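Side-chain contacts in pyroglutatmate porin OpdO (PDB 3SZV), which probably forms a porin channel that lets small carboxylate solutes across the outer membrane of Pseudomonas aeruginosa: residues 196-201 / 206-211; 286-289 / 293-296; 246-249 / 253-256. All coordinates share one frame; numbering follows the deposited sequence.

In the fold
All three contacts belong to one outer-membrane beta barrel of the OprD family and follow one another along the chain in the order 1, 3, 2. Contact 1 joins neighbouring strands 186-200 and 205-214 in the barrel wall. Contact 3 closes the tip of the hairpin made by strands 236-248 and 256-268, its centre about 24 Å from that of contact 1. Contact 2 lies in the loop between strands 271-281 and 311-320, its centre about 10 Å from the centre of the chain and about 15 Å from that of contact 3, which it touches where Pro-287 packs on Ala-246. The contacts thus sample the wall, one end of the barrel and a loop folded inward, consistent with a channel narrowed by its loops.

Contact 1. Residues 196-201 / 206-211; sequences GGDYRL and TASLHQ. With C8E ((hydroxyethyloxy)tri(ethyloxy)octane), chain B; C8E ((hydroxyethyloxy)tri(ethyloxy)octane), chain I.
Asp-198 OD1 receives two side-chain hydrogen bonds from the neighbouring strand. Ser-208 OG donates at 2.6 Å to the OD1 lone pair that faces away from the other carboxylate oxygen. His-210 NE2 donates at 3.0 Å to the same OD1, leaving its ring almost in plane but reaching the carboxylate from above its plane, 36° out. With CG beside the backbone N (chi1 -53°), Asp-198 places its carboxylate beside Ser-208 OG and His-210 NE2, while OD2 turns to a salt bridge with Arg-162; both His-210 and the arginine would be expected to stabilise the negative charge. The imidazole also rests flat on backbone: Gly-196 CA lies 3.7 Å from the centroid of the His-210 ring, a CH-pi contact over one face.

Main-chain hydrogen bonds hold the frame. Gly-197 with Leu-209 and Tyr-199 with Ala-207 are hydrogen-bonded pairs of an antiparallel beta hairpin, strands 186-200 and 205-214 of the barrel, each pair linked both ways. Side chains therefore alternate, the polar row of Asp-198, Arg-200, Thr-206, Ser-208 and His-210 taking one face.

Water-mediated contact follows in that row: one water accepts from Arg-200 NE at 2.9 Å and also binds Thr-206 OG1, while Arg-200 NH2 bonds to Pro-203 O.

Apolar contacts occupy the other face, where Leu-201 CD1 meets Ala-207 CB at 4.0 Å. A C8E detergent (chain B) lies across it, its C11 coming within 3.5 Å of Gly-197 CA, and a second (chain I) lies by Gln-211, consistent with a membrane-facing surface.

Contact 2. Residues 286-289 / 293-296; sequences YPYI and DPYL
Tyr-286 and Tyr-288 close on Pro-294 and Leu-296 within the long loop between strands 271-281 and 311-320, where the chain doubles back to form a buried aromatic and aliphatic cluster. Pro-294 touches both tyrosines, but differently. Its CB stands over the face of Tyr-288, 3.5 Å from the ring centroid and 8° off the normal, a CH-pi contact; farther round the pyrrolidine, Pro-294 CD reaches Tyr-288 CE1 at 3.5 Å. Against Tyr-286 the same Pro-294 CB comes to the ring edge, 3.8 Å from CE2. Tyr-288 holds CG between its backbone N and carbonyl carbon (chi1 53°), the crowded position, which sets its ring face against Pro-294, and its hydroxyl is hydrogen-bonded to Asp-304.

Leu-296 covers a face of Tyr-286. Its CD2 is 3.7 Å from the Tyr-286 ring centroid and almost exactly on the normal, while the second methyl, Leu-296 CD1, sits 3.6 Å from CD2 of that ring. Behind them the loop lies against the barrel wall: Tyr-286 touches Ala-244 and Ala-259, and Leu-296 also touches Ala-259. Loops folded into the lumen narrow the channel in OprD-family porins, and the depth of this loop within the chain is consistent with such a role.

No direct hydrogen bond spans the segments, but two waters do so. From Tyr-286 OH, the first lies 2.7 Å away in the ring plane and accepts from Tyr-295 N; the second, at 2.9 Å from that OH, donates to Tyr-295 O. Both thus grip Tyr-295, the centre of an inverse gamma turn, whose ring makes a cation-pi contact with Arg-242.

Contact 3. Residues 246-249 / 253-256; sequences ASED and RELD
Ala-246 and Asp-256 meet chiefly through a water, which donates to Ala-246 O at 2.8 Å and also to Asp-256 OD1. The methyl of Ala-246 packs on Pro-287, and the backbone of this residue is hydrogen-bonded to Asn-257.

At Ser-247 the connection is made by the main chain: its CA points a C-H at the carbonyl oxygen of Leu-255, with Ser-247 CA 3.2 Å from Leu-255 O. The two segments run roughly antiparallel here, at the tip of the hairpin formed by strands 236-248 and 256-268. In the usual porin topology this end would be the extracellular rim of the barrel.

Glu-248 makes the largest contribution. Its CG lies between the backbone N and the carbonyl carbon (chi1 73°), and a second bend, about the CB-CG bond, folds the chain over the backbone of Glu-254 and Leu-255. Glu-248 CB rests 3.2 Å from Arg-253 O and 4.0 Å from Leu-255 CB. The carboxylate then takes a hydrogen bond from the main chain, Leu-255 N to Glu-248 OE1 at 3.0 Å; the N-H points almost straight at the oxygen (175°) but arrives from above the carboxylate plane, 42° out of it. Glu-254 runs alongside, the two carboxylate planes nearly parallel, and Glu-248 OE2 lies 5.2 Å from Glu-254 OE2. A water donating to both OE2 atoms links them and probably eases the repulsion of the like charges. Next to this pair, the guanidinium of Arg-253 forms a salt bridge with Asp-284, and its NH1 makes a weak bond to Glu-254 O.

Contact 1. Residues 196-201 / 206-211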
loop_
_atom_site.group_PDB
_atom_site.type_symbol
_atom_site.label_atom_id
_atom_site.label_comp_id
_atom_site.label_asym_id
_atom_site.label_seq_id
_atom_site.Cartn_x
_atom_site.Cartn_y
_atom_site.Cartn_z
ATOM N N GLY A 196 4.892 -3.817 15.829
ATOM C CA GLY A 196 4.294 -5.079 15.438
ATOM C C GLY A 196 5.328 -6.140 15.144
ATOM O O GLY A 196 6.497 -5.843 14.839
ATOM N N GLY A 197 4.893 -7.387 15.239
ATOM C CA GLY A 197 5.743 -8.519 14.944
ATOM C C GLY A 197 5.102 -9.437 13.935
ATOM O O GLY A 197 3.878 -9.650 13.967
ATOM N N ASP A 198 5.929 -9.996 13.054
ATOM C CA ASP A 198 5.500 -11.024 12.117
ATOM C C ASP A 198 6.414 -12.213 12.379
ATOM O O ASP A 198 7.639 -12.117 12.226
ATOM C CB ASP A 198 5.647 -10.533 10.677
ATOM C CG ASP A 198 4.963 -9.204 10.449
ATOM O OD1 ASP A 198 3.728 -9.128 10.624
ATOM O OD2 ASP A 198 5.672 -8.237 10.071
ATOM N N TYR A 199 5.818 -13.318 12.823
ATOM C CA TYR A 199 6.580 -14.446 13.322
ATOM C C TYR A 199 6.277 -15.722 12.554
ATOM O O TYR A 199 5.127 -16.180 12.521
ATOM C CB TYR A 199 6.316 -14.656 14.822
ATOM C CG TYR A 199 7.124 -15.811 15.369
ATOM C CD1 TYR A 199 8.477 -15.908 15.093
ATOM C CD2 TYR A 199 6.540 -16.816 16.125
ATOM C CE1 TYR A 199 9.236 -16.961 15.560
ATOM C CE2 TYR A 199 7.300 -17.886 16.602
ATOM C CZ TYR A 199 8.649 -17.946 16.313
ATOM O OH TYR A 199 9.429 -18.993 16.769
ATOM N N ARG A 200 7.307 -16.298 11.939
ATOM C CA ARG A 200 7.155 -17.575 11.260
ATOM C C ARG A 200 7.162 -18.713 12.283
ATOM O O ARG A 200 8.221 -19.154 12.733
ATOM C CB ARG A 200 8.246 -17.742 10.198
ATOM C CG ARG A 200 8.264 -16.571 9.213
ATOM C CD ARG A 200 9.274 -16.782 8.107
ATOM N NE ARG A 200 8.878 -17.890 7.244
ATOM C CZ ARG A 200 9.615 -18.346 6.239
ATOM N NH1 ARG A 200 10.796 -17.795 5.982
ATOM N NH2 ARG A 200 9.174 -19.355 5.502
ATOM N N LEU A 201 5.965 -19.146 12.672
ATOM C CA LEU A 201 5.809 -20.247 13.634
ATOM C C LEU A 201 6.360 -21.536 13.057
ATOM O O LEU A 201 6.907 -22.369 13.778
ATOM C CB LEU A 201 4.332 -20.437 13.975
ATOM C CG LEU A 201 3.545 -19.211 14.441
ATOM C CD1 LEU A 201 2.122 -19.607 14.794
ATOM C CD2 LEU A 201 4.226 -18.580 15.633
ATOM N N THR A 206 2.695 -18.073 9.391
ATOM C CA THR A 206 3.187 -16.817 9.956
ATOM C C THR A 206 2.087 -16.081 10.714
ATOM O O THR A 206 1.013 -15.828 10.168
ATOM C CB THR A 206 3.732 -15.903 8.843
ATOM O OG1 THR A 206 4.767 -16.601 8.156
ATOM C CG2 THR A 206 4.314 -14.622 9.429
ATOM N N ALA A 207 2.369 -15.750 11.965
ATOM C CA ALA A 207 1.421 -15.064 12.832
ATOM C C ALA A 207 1.874 -13.627 12.997
ATOM O O ALA A 207 3.065 -13.372 13.183
ATOM C CB ALA A 207 1.374 -15.748 14.187
ATOM N N SER A 208 0.931 -12.693 12.951
ATOM C CA SER A 208 1.272 -11.280 13.058
ATOM C C SER A 208 0.410 -10.588 14.095
ATOM O O SER A 208 -0.779 -10.884 14.229
ATOM C CB SER A 208 1.100 -10.586 11.707
ATOM O OG SER A 208 2.029 -11.107 10.757
ATOM N N LEU A 209 1.021 -9.680 14.848
ATOM C CA LEU A 209 0.298 -8.864 15.818
ATOM C C LEU A 209 0.881 -7.455 15.773
ATOM O O LEU A 209 2.085 -7.266 16.017
ATOM C CB LEU A 209 0.427 -9.476 17.220
ATOM C CG LEU A 209 -0.336 -8.759 18.330
ATOM C CD1 LEU A 209 -1.842 -8.907 18.117
ATOM C CD2 LEU A 209 0.075 -9.314 19.673
ATOM N N HIS A 210 0.039 -6.474 15.448
ATOM C CA HIS A 210 0.455 -5.071 15.333
ATOM C C HIS A 210 -0.477 -4.206 16.158
ATOM O O HIS A 210 -1.696 -4.410 16.147
ATOM C CB HIS A 210 0.412 -4.611 13.874
ATOM C CG HIS A 210 1.471 -5.244 13.023
ATOM N ND1 HIS A 210 2.486 -4.521 12.431
ATOM C CD2 HIS A 210 1.697 -6.542 12.705
ATOM C CE1 HIS A 210 3.279 -5.344 11.766
ATOM N NE2 HIS A 210 2.818 -6.570 11.905
ATOM N N GLN A 211 0.078 -3.232 16.860
ATOM C CA GLN A 211 -0.718 -2.359 17.707
ATOM C C GLN A 211 -0.327 -0.919 17.430
ATOM O O GLN A 211 0.861 -0.594 17.364
ATOM C CB GLN A 211 -0.446 -2.716 19.160
ATOM C CG GLN A 211 -1.206 -1.904 20.183
ATOM C CD GLN A 211 -1.025 -2.462 21.584
ATOM O OE1 GLN A 211 -1.088 -3.677 21.793
ATOM N NE2 GLN A 211 -0.778 -1.584 22.545
HETATM C C3 C8E B . 2.545 -1.568 20.960
HETATM C C4 C8E B . 3.359 -2.823 21.256
HETATM C C5 C8E B . 2.826 -4.024 20.482
HETATM C C6 C8E B . 3.812 -5.183 20.536
HETATM C C7 C8E B . 3.887 -5.889 19.192
HETATM C C8 C8E B . 3.434 -7.339 19.288
HETATM O O9 C8E B . 4.533 -8.180 19.021
HETATM C C10 C8E B . 4.191 -9.545 19.112
HETATM C C11 C8E B . 4.398 -10.144 17.724
HETATM O O12 C8E B . 4.619 -11.536 17.786
HETATM C C13 C8E B . 4.182 -12.177 16.608
HETATM C C14 C8E B . 3.264 -13.343 16.945
HETATM O O15 C8E B . 1.943 -12.862 16.927
HETATM C C16 C8E B . 1.095 -13.497 17.853
HETATM C C17 C8E B . -0.323 -13.352 17.314
HETATM O O18 C8E B . -0.728 -14.514 16.629
HETATM C C19 C8E B . -2.123 -14.504 16.427
HETATM C C20 C8E B . -2.495 -15.272 15.166
HETATM O O21 C8E B . -3.841 -15.682 15.283
HETATM C C4 C8E I . -6.031 -1.020 20.094
HETATM C C5 C8E I . -4.838 -0.549 20.920
HETATM C C6 C8E I . -3.818 0.129 20.011
HETATM C C7 C8E I . -3.150 1.315 20.684
HETATM C C8 C8E I . -2.113 0.911 21.723
HETATM O O9 C8E I . -1.044 1.839 21.698
HETATM C C10 C8E I . -0.313 1.814 20.489
HETATM C C11 C8E I . 1.133 1.570 20.896
HETATM O O12 C8E I . 2.017 1.419 19.813
HETATM C C13 C8E I . 3.333 1.681 20.248
HETATM C C14 C8E I . 4.184 2.293 19.142
HETATM O O15 C8E I . 5.536 2.252 19.544
HETATM C C16 C8E I . 6.311 3.309 19.026
HETATM C C17 C8E I . 7.223 2.761 17.926
HETATM O O18 C8E I . 8.146 3.734 17.487
HETATM C C19 C8E I . 9.473 3.252 17.435
HETATM C C20 C8E I . 10.061 3.507 16.050
HETATM O O21 C8E I . 11.090 4.469 16.138
HETATM O O HOH W 1 6.158 -18.912 7.637
#

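Contact 2. Residues 286-289 / 293-296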
loop_
_atom_site.group_PDB
_atom_site.type_symbol
_atom_site.label_atom_id
_atom_site.label_comp_id
_atom_site.label_asym_id
_atom_site.label_seq_id
_atom_site.Cartn_x
_atom_site.Cartn_y
_atom_site.Cartn_z
ATOM N N TYR A 286 -14.328 1.000 9.035
ATOM C CA TYR A 286 -12.940 0.640 9.313
ATOM C C TYR A 286 -12.024 1.860 9.294
ATOM O O TYR A 286 -11.919 2.538 8.281
ATOM C CB TYR A 286 -12.474 -0.330 8.255
ATOM C CG TYR A 286 -11.092 -0.895 8.494
ATOM C CD1 TYR A 286 -10.881 -1.826 9.506
ATOM C CD2 TYR A 286 -10.009 -0.529 7.697
ATOM C CE1 TYR A 286 -9.637 -2.388 9.729
ATOM C CE2 TYR A 286 -8.746 -1.086 7.922
ATOM C CZ TYR A 286 -8.575 -2.016 8.932
ATOM O OH TYR A 286 -7.356 -2.607 9.179
ATOM N N PRO A 287 -11.357 2.137 10.417
ATOM C CA PRO A 287 -10.524 3.339 10.426
ATOM C C PRO A 287 -9.142 3.075 9.858
ATOM O O PRO A 287 -8.579 1.989 10.019
ATOM C CB PRO A 287 -10.422 3.682 11.917
ATOM C CG PRO A 287 -10.535 2.353 12.602
ATOM C CD PRO A 287 -11.504 1.539 11.759
ATOM N N TYR A 288 -8.616 4.094 9.180
ATOM C CA TYR A 288 -7.240 4.104 8.690
ATOM C C TYR A 288 -6.875 5.527 8.357
ATOM O O TYR A 288 -7.743 6.386 8.252
ATOM C CB TYR A 288 -7.050 3.193 7.472
ATOM C CG TYR A 288 -7.957 3.348 6.260
ATOM C CD1 TYR A 288 -7.485 3.916 5.082
ATOM C CD2 TYR A 288 -9.257 2.836 6.264
ATOM C CE1 TYR A 288 -8.289 4.000 3.951
ATOM C CE2 TYR A 288 -10.056 2.902 5.135
ATOM C CZ TYR A 288 -9.567 3.489 3.986
ATOM O OH TYR A 288 -10.308 3.555 2.843
ATOM N N ILE A 289 -5.584 5.776 8.158
ATOM C CA ILE A 289 -5.129 7.114 7.838
ATOM C C ILE A 289 -5.667 7.544 6.468
ATOM O O ILE A 289 -5.511 6.841 5.470
ATOM C CB ILE A 289 -3.599 7.157 7.875
ATOM C CG1 ILE A 289 -3.121 7.075 9.319
ATOM C CG2 ILE A 289 -3.086 8.432 7.233
ATOM C CD1 ILE A 289 -1.662 6.708 9.454
ATOM N N ASP A 293 -3.601 3.307 2.366
ATOM C CA ASP A 293 -4.283 2.072 1.974
ATOM C C ASP A 293 -4.679 1.243 3.195
ATOM O O ASP A 293 -3.834 0.947 4.048
ATOM C CB ASP A 293 -3.376 1.203 1.089
ATOM C CG ASP A 293 -3.192 1.751 -0.308
ATOM O OD1 ASP A 293 -3.823 2.766 -0.664
ATOM O OD2 ASP A 293 -2.426 1.123 -1.064
ATOM N N PRO A 294 -5.947 0.839 3.276
ATOM C CA PRO A 294 -6.367 -0.009 4.397
ATOM C C PRO A 294 -5.984 -1.456 4.138
ATOM O O PRO A 294 -6.017 -1.906 2.983
ATOM C CB PRO A 294 -7.898 0.160 4.394
ATOM C CG PRO A 294 -8.239 0.337 2.917
ATOM C CD PRO A 294 -7.059 1.150 2.352
ATOM N N TYR A 295 -5.668 -2.201 5.201
ATOM C CA TYR A 295 -5.230 -3.585 5.038
ATOM C C TYR A 295 -6.426 -4.537 5.067
ATOM O O TYR A 295 -6.503 -5.456 5.894
ATOM C CB TYR A 295 -4.207 -3.936 6.120
ATOM C CG TYR A 295 -3.321 -5.116 5.794
ATOM C CD1 TYR A 295 -2.524 -5.114 4.662
ATOM C CD2 TYR A 295 -3.244 -6.211 6.642
ATOM C CE1 TYR A 295 -1.688 -6.192 4.376
ATOM C CE2 TYR A 295 -2.417 -7.283 6.371
ATOM C CZ TYR A 295 -1.652 -7.273 5.232
ATOM O OH TYR A 295 -0.828 -8.349 4.957
ATOM N N LEU A 296 -7.333 -4.315 4.121
ATOM C CA LEU A 296 -8.580 -5.078 4.023
ATOM C C LEU A 296 -8.513 -6.004 2.831
ATOM O O LEU A 296 -8.084 -5.596 1.751
ATOM C CB LEU A 296 -9.772 -4.137 3.869
ATOM C CG LEU A 296 -10.073 -3.277 5.102
ATOM C CD1 LEU A 296 -11.100 -2.206 4.741
ATOM C CD2 LEU A 296 -10.570 -4.139 6.285
HETATM O O HOH W 2 -5.369 -1.226 7.932
HETATM O O HOH W 3 -7.280 -5.496 8.647
#

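Contact 3. Residues 246-249 / 253-256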
loop_
_atom_site.group_PDB
_atom_site.type_symbol
_atom_site.label_atom_id
_atom_site.label_comp_id
_atom_site.label_asym_id
_atom_site.label_seq_id
_atom_site.Cartn_x
_atom_site.Cartn_y
_atom_site.Cartn_z
ATOM N N ALA A 246 -10.732 -1.512 16.606
ATOM C CA ALA A 246 -10.373 -0.131 16.872
ATOM C C ALA A 246 -11.333 0.502 17.871
ATOM O O ALA A 246 -12.517 0.165 17.928
ATOM C CB ALA A 246 -10.380 0.674 15.575
ATOM N N SER A 247 -10.814 1.451 18.642
ATOM C CA SER A 247 -11.604 2.246 19.566
ATOM C C SER A 247 -11.056 3.669 19.530
ATOM O O SER A 247 -10.065 3.942 18.835
ATOM C CB SER A 247 -11.495 1.655 20.968
ATOM O OG SER A 247 -10.177 1.781 21.457
ATOM N N GLU A 248 -11.701 4.583 20.247
ATOM C CA GLU A 248 -11.265 5.976 20.225
ATOM C C GLU A 248 -9.966 6.179 21.017
ATOM O O GLU A 248 -9.624 5.375 21.888
ATOM C CB GLU A 248 -12.369 6.910 20.730
ATOM C CG GLU A 248 -12.599 6.841 22.227
ATOM C CD GLU A 248 -13.469 5.675 22.685
ATOM O OE1 GLU A 248 -13.921 4.861 21.859
ATOM O OE2 GLU A 248 -13.686 5.577 23.910
ATOM N N ASP A 249 -9.246 7.250 20.685
ATOM C CA ASP A 249 -8.087 7.658 21.461
ATOM C C ASP A 249 -8.245 9.079 21.972
ATOM O O ASP A 249 -8.837 9.929 21.308
ATOM C CB ASP A 249 -6.798 7.589 20.628
ATOM C CG ASP A 249 -5.569 7.881 21.468
ATOM O OD1 ASP A 249 -5.269 7.060 22.366
ATOM O OD2 ASP A 249 -4.899 8.930 21.273
ATOM N N ARG A 253 -14.478 11.367 20.010
ATOM C CA ARG A 253 -15.779 10.768 20.278
ATOM C C ARG A 253 -15.646 9.247 20.279
ATOM O O ARG A 253 -14.758 8.681 19.630
ATOM C CB ARG A 253 -16.778 11.194 19.209
ATOM C CG ARG A 253 -16.435 10.660 17.825
ATOM C CD ARG A 253 -17.653 10.611 16.930
ATOM N NE ARG A 253 -17.334 10.231 15.554
ATOM C CZ ARG A 253 -17.362 8.988 15.087
ATOM N NH1 ARG A 253 -17.676 7.975 15.887
ATOM N NH2 ARG A 253 -17.075 8.757 13.813
ATOM N N GLU A 254 -16.552 8.577 20.983
ATOM C CA GLU A 254 -16.473 7.127 21.061
ATOM C C GLU A 254 -16.501 6.469 19.690
ATOM O O GLU A 254 -17.294 6.844 18.821
ATOM C CB GLU A 254 -17.573 6.566 21.948
ATOM C CG GLU A 254 -17.339 6.863 23.403
ATOM C CD GLU A 254 -18.398 6.269 24.296
ATOM O OE1 GLU A 254 -19.152 5.372 23.838
ATOM O OE2 GLU A 254 -18.476 6.713 25.459
ATOM N N LEU A 255 -15.638 5.472 19.527
ATOM C CA LEU A 255 -15.488 4.752 18.276
ATOM C C LEU A 255 -15.428 3.272 18.583
ATOM O O LEU A 255 -14.790 2.870 19.561
ATOM C CB LEU A 255 -14.178 5.146 17.595
ATOM C CG LEU A 255 -14.025 6.437 16.802
ATOM C CD1 LEU A 255 -12.634 6.460 16.183
ATOM C CD2 LEU A 255 -15.079 6.525 15.719
ATOM N N ASP A 256 -16.106 2.461 17.777
ATOM C CA ASP A 256 -16.017 1.006 17.902
ATOM C C ASP A 256 -16.063 0.388 16.510
ATOM O O ASP A 256 -17.080 0.479 15.825
ATOM C CB ASP A 256 -17.153 0.461 18.770
ATOM C CG ASP A 256 -17.333 -1.040 18.633
ATOM O OD1 ASP A 256 -16.325 -1.757 18.459
ATOM O OD2 ASP A 256 -18.492 -1.504 18.693
HETATM O O HOH W 4 -13.959 -1.490 19.631
HETATM O O HOH W 5 -15.675 6.302 26.145
#